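Local coordinates for protein serine acetyltransferase 1, putative (Entamoeba histolytica, PDB 7BW9) that probably transfers an acetyl group to serine as a serine O-acetyltransferase of cysteine biosynthesis, and binds cysteine, at residues 194-199 with 224-229; 230-235 with 248-253. One frame throughout, in Å; residues are numbered along the deposited sequence.

Contact 1. Residues 194-199 with 224-229; sequences NWCRVY and PTIGDF
N194 and W195 meet D228 and F229 at a corner of the left-handed beta-helix of hexapeptide repeats, where the turns of two successive coils lie one on the other. The tight part is this corner, held by two short bonds. The backbone N of N194 donates to D228 OD1 at 2.9 Å, almost straight at 172°, though it reaches the oxygen from above the carboxylate plane. D228 CG stands anti to its own carbonyl carbon (chi1 -51°), and this places OD1 beside that N-H. The return bond runs from F229 N to N194 O at 2.8 Å; the CA-H of D228 is merely close to the same oxygen.

Toward the inside of the coil the packing is apolar and buried: C196 SG loosely faces the I226 side chain, which is modelled in two conformers and lies among I192 and I232. The outer side is looser. The amide of N194 and the carboxylate of D228 run alongside each other, their planes 15° apart, and a water accepts from N194 ND2 and donates weakly to D228 OD2. N194 OD1 is taken by the backbone N of N174, one coil back, which fixes the amide's rotation. F229 is exposed, and its ring is nearly parallel to the five-membered ring of W195 but slid so far that the two hardly overlap, with centroids 5.4 Å apart. W195 is stacked on H175 and rests on helix 96-113. What F229 does touch is the start of the indole side chain, its CD1 lying 3.5 Å from W195 CB.

Contact 2. Residues 230-235 with 248-253; sequences VVIGAG and VKIGAN
V231 uses both its backbone polar groups on the next coil: its N donates to V248 O at 3.0 Å, and its O accepts from I250 N at 2.8 Å, nearly straight at 171°. The ladder continues with G233 N to I250 O at 2.8 Å, then skips to N253 N, which reaches A234 O at 2.9 Å where the chain turns the corner. This is the parallel pairing of stacked coils in a left-handed beta-helix, V231 level with K249 and I232 with I250. Extra CA-H contacts go to two of these acceptors, V230 CA to V248 O and K249 CA to V231 O.

The side chains keep the same register. I232 and I250 lie side by side and point the same way, I232 CG1 being 4.2 Å from I250 CD1. On the other face, the K249 chain bends at chi2 (-88°), bringing CD against V231 CG2 at 3.8 Å. At the corner, A252 CB sits snugly against A234 O at 3.2 Å. G235, at positive phi, has its CA 3.6 Å from N253 OD1. That buried amide is bonded across the trimer: OD1 accepts from K237 NZ of the second subunit. G235 O takes K237 NZ of its own chain, and weakly N253 ND2 of the third subunit.

Strand 231-232 has strand 197-198 as its other neighbour, with I232 bonded to R197 and Y199, while strand 249-250 passes the sheet on to strand 264-267 through K249 and Q264.

In the fold
Contact 1 and contact 2 follow in series along the chain, their centres about 10 Å apart, with 230-235 continuing directly from 224-229. Contact 1 is where the chain passes a corner, from the sheet holding strand 225-226 to the one holding strands 197-198 and 231-232; contact 2 extends that second sheet by strand 249-250. The two join through R197, whose N and O probably bond V230 O and I232 N, so 194-199, 230-235 and 248-253 form three consecutive layers. Contact 1 lies nearer the helical part, contact 2 further along the prism and more closely engaged with the neighbouring subunits, with the side chain of A234 about 9 Å from a bound cysteine.

Contact 1. Residues 194-199 with 224-229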
loop_
_atom_site.group_PDB
_atom_site.type_symbol
_atom_site.label_atom_id
_atom_site.label_comp_id
_atom_site.label_asym_id
_atom_site.label_seq_id
_atom_site.Cartn_x
_atom_site.Cartn_y
_atom_site.Cartn_z
ATOM N N ASN A 194 -12.140 23.360 -3.294
ATOM C CA ASN A 194 -12.293 22.949 -4.685
ATOM C C ASN A 194 -10.973 23.066 -5.443
ATOM O O ASN A 194 -10.121 23.902 -5.126
ATOM C CB ASN A 194 -13.360 23.790 -5.395
ATOM C CG ASN A 194 -14.701 23.785 -4.665
ATOM O OD1 ASN A 194 -15.124 22.769 -4.110
ATOM N ND2 ASN A 194 -15.359 24.940 -4.638
ATOM N N TRP A 195 -10.819 22.207 -6.454
ATOM C CA TRP A 195 -9.653 22.211 -7.337
ATOM C C TRP A 195 -8.347 22.030 -6.569
ATOM O O TRP A 195 -7.325 22.614 -6.920
ATOM C CB TRP A 195 -9.610 23.494 -8.193
ATOM C CG TRP A 195 -10.466 23.344 -9.410
ATOM C CD1 TRP A 195 -11.710 23.848 -9.595
ATOM C CD2 TRP A 195 -10.159 22.589 -10.590
ATOM N NE1 TRP A 195 -12.199 23.470 -10.822
ATOM C CE2 TRP A 195 -11.268 22.695 -11.454
ATOM C CE3 TRP A 195 -9.055 21.825 -10.999
ATOM C CZ2 TRP A 195 -11.301 22.090 -12.705
ATOM C CZ3 TRP A 195 -9.093 21.213 -12.239
ATOM C CH2 TRP A 195 -10.208 21.351 -13.080
ATOM N N CYS A 196 -8.353 21.222 -5.516
ATOM C CA CYS A 196 -7.107 20.927 -4.824
ATOM C C CYS A 196 -6.410 19.731 -5.453
ATOM O O CYS A 196 -7.044 18.862 -6.070
ATOM C CB CYS A 196 -7.363 20.692 -3.340
ATOM S SG CYS A 196 -7.880 22.272 -2.564
ATOM N N ARG A 197 -5.085 19.720 -5.320
ATOM C CA ARG A 197 -4.230 18.657 -5.836
ATOM C C ARG A 197 -3.245 18.265 -4.747
ATOM O O ARG A 197 -2.549 19.123 -4.186
ATOM C CB ARG A 197 -3.494 19.093 -7.107
ATOM C CG ARG A 197 -2.805 17.965 -7.869
ATOM C CD ARG A 197 -2.447 18.396 -9.299
ATOM N NE ARG A 197 -1.286 19.279 -9.327
ATOM C CZ ARG A 197 -1.331 20.582 -9.608
ATOM N NH1 ARG A 197 -2.487 21.158 -9.901
ATOM N NH2 ARG A 197 -0.214 21.306 -9.593
ATOM N N VAL A 198 -3.199 16.976 -4.444
ATOM C CA VAL A 198 -2.399 16.433 -3.359
ATOM C C VAL A 198 -1.601 15.251 -3.897
ATOM O O VAL A 198 -2.140 14.421 -4.631
ATOM C CB VAL A 198 -3.301 16.001 -2.185
ATOM C CG1 VAL A 198 -2.498 15.298 -1.143
ATOM C CG2 VAL A 198 -4.048 17.207 -1.592
ATOM N N TYR A 199 -0.335 15.157 -3.514
ATOM C CA TYR A 199 0.609 14.172 -4.023
ATOM C C TYR A 199 0.873 13.088 -2.979
ATOM O O TYR A 199 0.372 13.133 -1.850
ATOM C CB TYR A 199 1.909 14.878 -4.451
ATOM C CG TYR A 199 1.712 15.579 -5.769
ATOM C CD1 TYR A 199 1.851 14.884 -6.971
ATOM C CD2 TYR A 199 1.292 16.896 -5.819
ATOM C CE1 TYR A 199 1.645 15.498 -8.179
ATOM C CE2 TYR A 199 1.069 17.524 -7.037
ATOM C CZ TYR A 199 1.248 16.815 -8.214
ATOM O OH TYR A 199 1.027 17.416 -9.435
ATOM N N PRO A 224 -6.428 19.852 9.459
ATOM C CA PRO A 224 -6.429 21.120 8.727
ATOM C C PRO A 224 -7.662 21.328 7.864
ATOM O O PRO A 224 -8.314 20.384 7.394
ATOM C CB PRO A 224 -5.180 21.023 7.840
ATOM C CG PRO A 224 -4.326 19.994 8.493
ATOM C CD PRO A 224 -5.291 19.006 9.066
ATOM N N THR A 225 -7.941 22.609 7.643
ATOM C CA THR A 225 -8.857 23.104 6.617
ATOM C C THR A 225 -8.042 23.747 5.508
ATOM O O THR A 225 -7.214 24.630 5.778
ATOM C CB THR A 225 -9.811 24.162 7.186
ATOM O OG1 THR A 225 -10.722 23.558 8.101
ATOM C CG2 THR A 225 -10.603 24.856 6.068
ATOM N N ILE A 226 -8.257 23.320 4.268
ATOM C CA ILE A 226 -7.540 23.948 3.169
ATOM C C ILE A 226 -8.548 24.520 2.180
ATOM O O ILE A 226 -9.650 23.994 2.002
ATOM C CB ILE A 226 -6.542 22.980 2.493
ATOM C CG1 ILE A 226 -7.243 21.990 1.571
ATOM C CG2 ILE A 226 -5.746 22.206 3.552
ATOM C CD1 ILE A 226 -6.297 20.934 1.038
ATOM N N GLY A 227 -8.176 25.637 1.564
ATOM C CA GLY A 227 -9.055 26.371 0.668
ATOM C C GLY A 227 -9.091 25.781 -0.730
ATOM O O GLY A 227 -8.750 24.620 -0.951
ATOM N N ASP A 228 -9.483 26.605 -1.691
ATOM C CA ASP A 228 -9.534 26.207 -3.086
ATOM C C ASP A 228 -8.179 26.394 -3.757
ATOM O O ASP A 228 -7.368 27.236 -3.364
ATOM C CB ASP A 228 -10.582 27.021 -3.856
ATOM C CG ASP A 228 -11.947 27.038 -3.184
ATOM O OD1 ASP A 228 -12.287 26.104 -2.424
ATOM O OD2 ASP A 228 -12.697 28.009 -3.433
ATOM N N PHE A 229 -7.961 25.618 -4.820
ATOM C CA PHE A 229 -6.771 25.726 -5.670
ATOM C C PHE A 229 -5.471 25.524 -4.891
ATOM O O PHE A 229 -4.422 26.036 -5.278
ATOM C CB PHE A 229 -6.750 27.063 -6.427
ATOM C CG PHE A 229 -8.027 27.340 -7.175
ATOM C CD1 PHE A 229 -8.287 26.702 -8.374
ATOM C CD2 PHE A 229 -8.976 28.221 -6.665
ATOM C CE1 PHE A 229 -9.480 26.931 -9.072
ATOM C CE2 PHE A 229 -10.172 28.462 -7.345
ATOM C CZ PHE A 229 -10.423 27.809 -8.553
HETATM O O HOH W 1 -13.918 27.337 -6.090
#

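Contact 2. Residues 230-235 with 248-253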
loop_
_atom_site.group_PDB
_atom_site.type_symbol
_atom_site.label_atom_id
_atom_site.label_comp_id
_atom_site.label_asym_id
_atom_site.label_seq_id
_atom_site.Cartn_x
_atom_site.Cartn_y
_atom_site.Cartn_z
ATOM N N VAL A 230 -5.508 24.753 -3.808
ATOM C CA VAL A 230 -4.301 24.457 -3.036
ATOM C C VAL A 230 -3.597 23.256 -3.649
ATOM O O VAL A 230 -4.242 22.257 -3.991
ATOM C CB VAL A 230 -4.649 24.209 -1.558
ATOM C CG1 VAL A 230 -3.433 23.655 -0.774
ATOM C CG2 VAL A 230 -5.159 25.493 -0.919
ATOM N N VAL A 231 -2.269 23.342 -3.795
ATOM C CA VAL A 231 -1.437 22.224 -4.246
ATOM C C VAL A 231 -0.479 21.853 -3.121
ATOM O O VAL A 231 0.233 22.719 -2.595
ATOM C CB VAL A 231 -0.646 22.564 -5.523
ATOM C CG1 VAL A 231 0.211 21.383 -5.938
ATOM C CG2 VAL A 231 -1.562 22.994 -6.656
ATOM N N ILE A 232 -0.436 20.573 -2.761
ATOM C CA ILE A 232 0.443 20.104 -1.692
ATOM C C ILE A 232 1.388 19.047 -2.247
ATOM O O ILE A 232 0.959 17.937 -2.608
ATOM C CB ILE A 232 -0.338 19.579 -0.488
ATOM C CG1 ILE A 232 -1.426 20.587 -0.116
ATOM C CG2 ILE A 232 0.611 19.364 0.679
ATOM C CD1 ILE A 232 -2.332 20.126 0.994
ATOM N N GLY A 233 2.687 19.392 -2.284
ATOM C CA GLY A 233 3.690 18.545 -2.893
ATOM C C GLY A 233 4.095 17.355 -2.035
ATOM O O GLY A 233 3.833 17.302 -0.840
ATOM N N ALA A 234 4.763 16.396 -2.685
ATOM C CA ALA A 234 5.042 15.092 -2.091
ATOM C C ALA A 234 5.683 15.215 -0.717
ATOM O O ALA A 234 6.570 16.042 -0.498
ATOM C CB ALA A 234 5.958 14.290 -3.015
ATOM N N GLY A 235 5.211 14.399 0.222
ATOM C CA GLY A 235 5.832 14.338 1.533
ATOM C C GLY A 235 5.528 15.483 2.475
ATOM O O GLY A 235 6.005 15.457 3.613
ATOM N N VAL A 248 -2.688 28.439 -2.434
ATOM C CA VAL A 248 -1.421 28.182 -1.760
ATOM C C VAL A 248 -0.790 26.953 -2.402
ATOM O O VAL A 248 -1.488 25.969 -2.692
ATOM C CB VAL A 248 -1.627 27.988 -0.248
ATOM C CG1 VAL A 248 -0.383 27.358 0.413
ATOM C CG2 VAL A 248 -1.980 29.320 0.405
ATOM N N LYS A 249 0.506 27.040 -2.695
ATOM C CA LYS A 249 1.309 25.914 -3.169
ATOM C C LYS A 249 2.318 25.548 -2.084
ATOM O O LYS A 249 3.116 26.394 -1.658
ATOM C CB LYS A 249 2.037 26.255 -4.468
ATOM C CG LYS A 249 1.236 27.098 -5.448
ATOM C CD LYS A 249 0.400 26.230 -6.367
ATOM C CE LYS A 249 -0.348 27.051 -7.421
ATOM N NZ LYS A 249 0.542 27.526 -8.528
ATOM N N ILE A 250 2.281 24.305 -1.626
ATOM C CA ILE A 250 3.191 23.843 -0.583
ATOM C C ILE A 250 4.217 22.900 -1.205
ATOM O O ILE A 250 3.857 21.890 -1.829
ATOM C CB ILE A 250 2.425 23.191 0.573
ATOM C CG1 ILE A 250 1.530 24.240 1.237
ATOM C CG2 ILE A 250 3.392 22.556 1.572
ATOM C CD1 ILE A 250 0.380 23.667 2.029
ATOM N N GLY A 251 5.494 23.251 -1.058
ATOM C CA GLY A 251 6.554 22.458 -1.636
ATOM C C GLY A 251 6.734 21.126 -0.930
ATOM O O GLY A 251 6.277 20.907 0.187
ATOM N N ALA A 252 7.445 20.230 -1.605
ATOM C CA ALA A 252 7.667 18.883 -1.096
ATOM C C ALA A 252 8.353 18.897 0.265
ATOM O O ALA A 252 9.188 19.753 0.542
ATOM C CB ALA A 252 8.509 18.086 -2.090
ATOM N N ASN A 253 7.979 17.942 1.116
ATOM C CA ASN A 253 8.602 17.658 2.407
ATOM C C ASN A 253 8.444 18.779 3.428
ATOM O O ASN A 253 9.034 18.699 4.507
ATOM C CB ASN A 253 10.093 17.307 2.249
ATOM C CG ASN A 253 10.286 15.877 1.826
ATOM O OD1 ASN A 253 9.304 15.135 1.679
ATOM N ND2 ASN A 253 11.539 15.467 1.627
#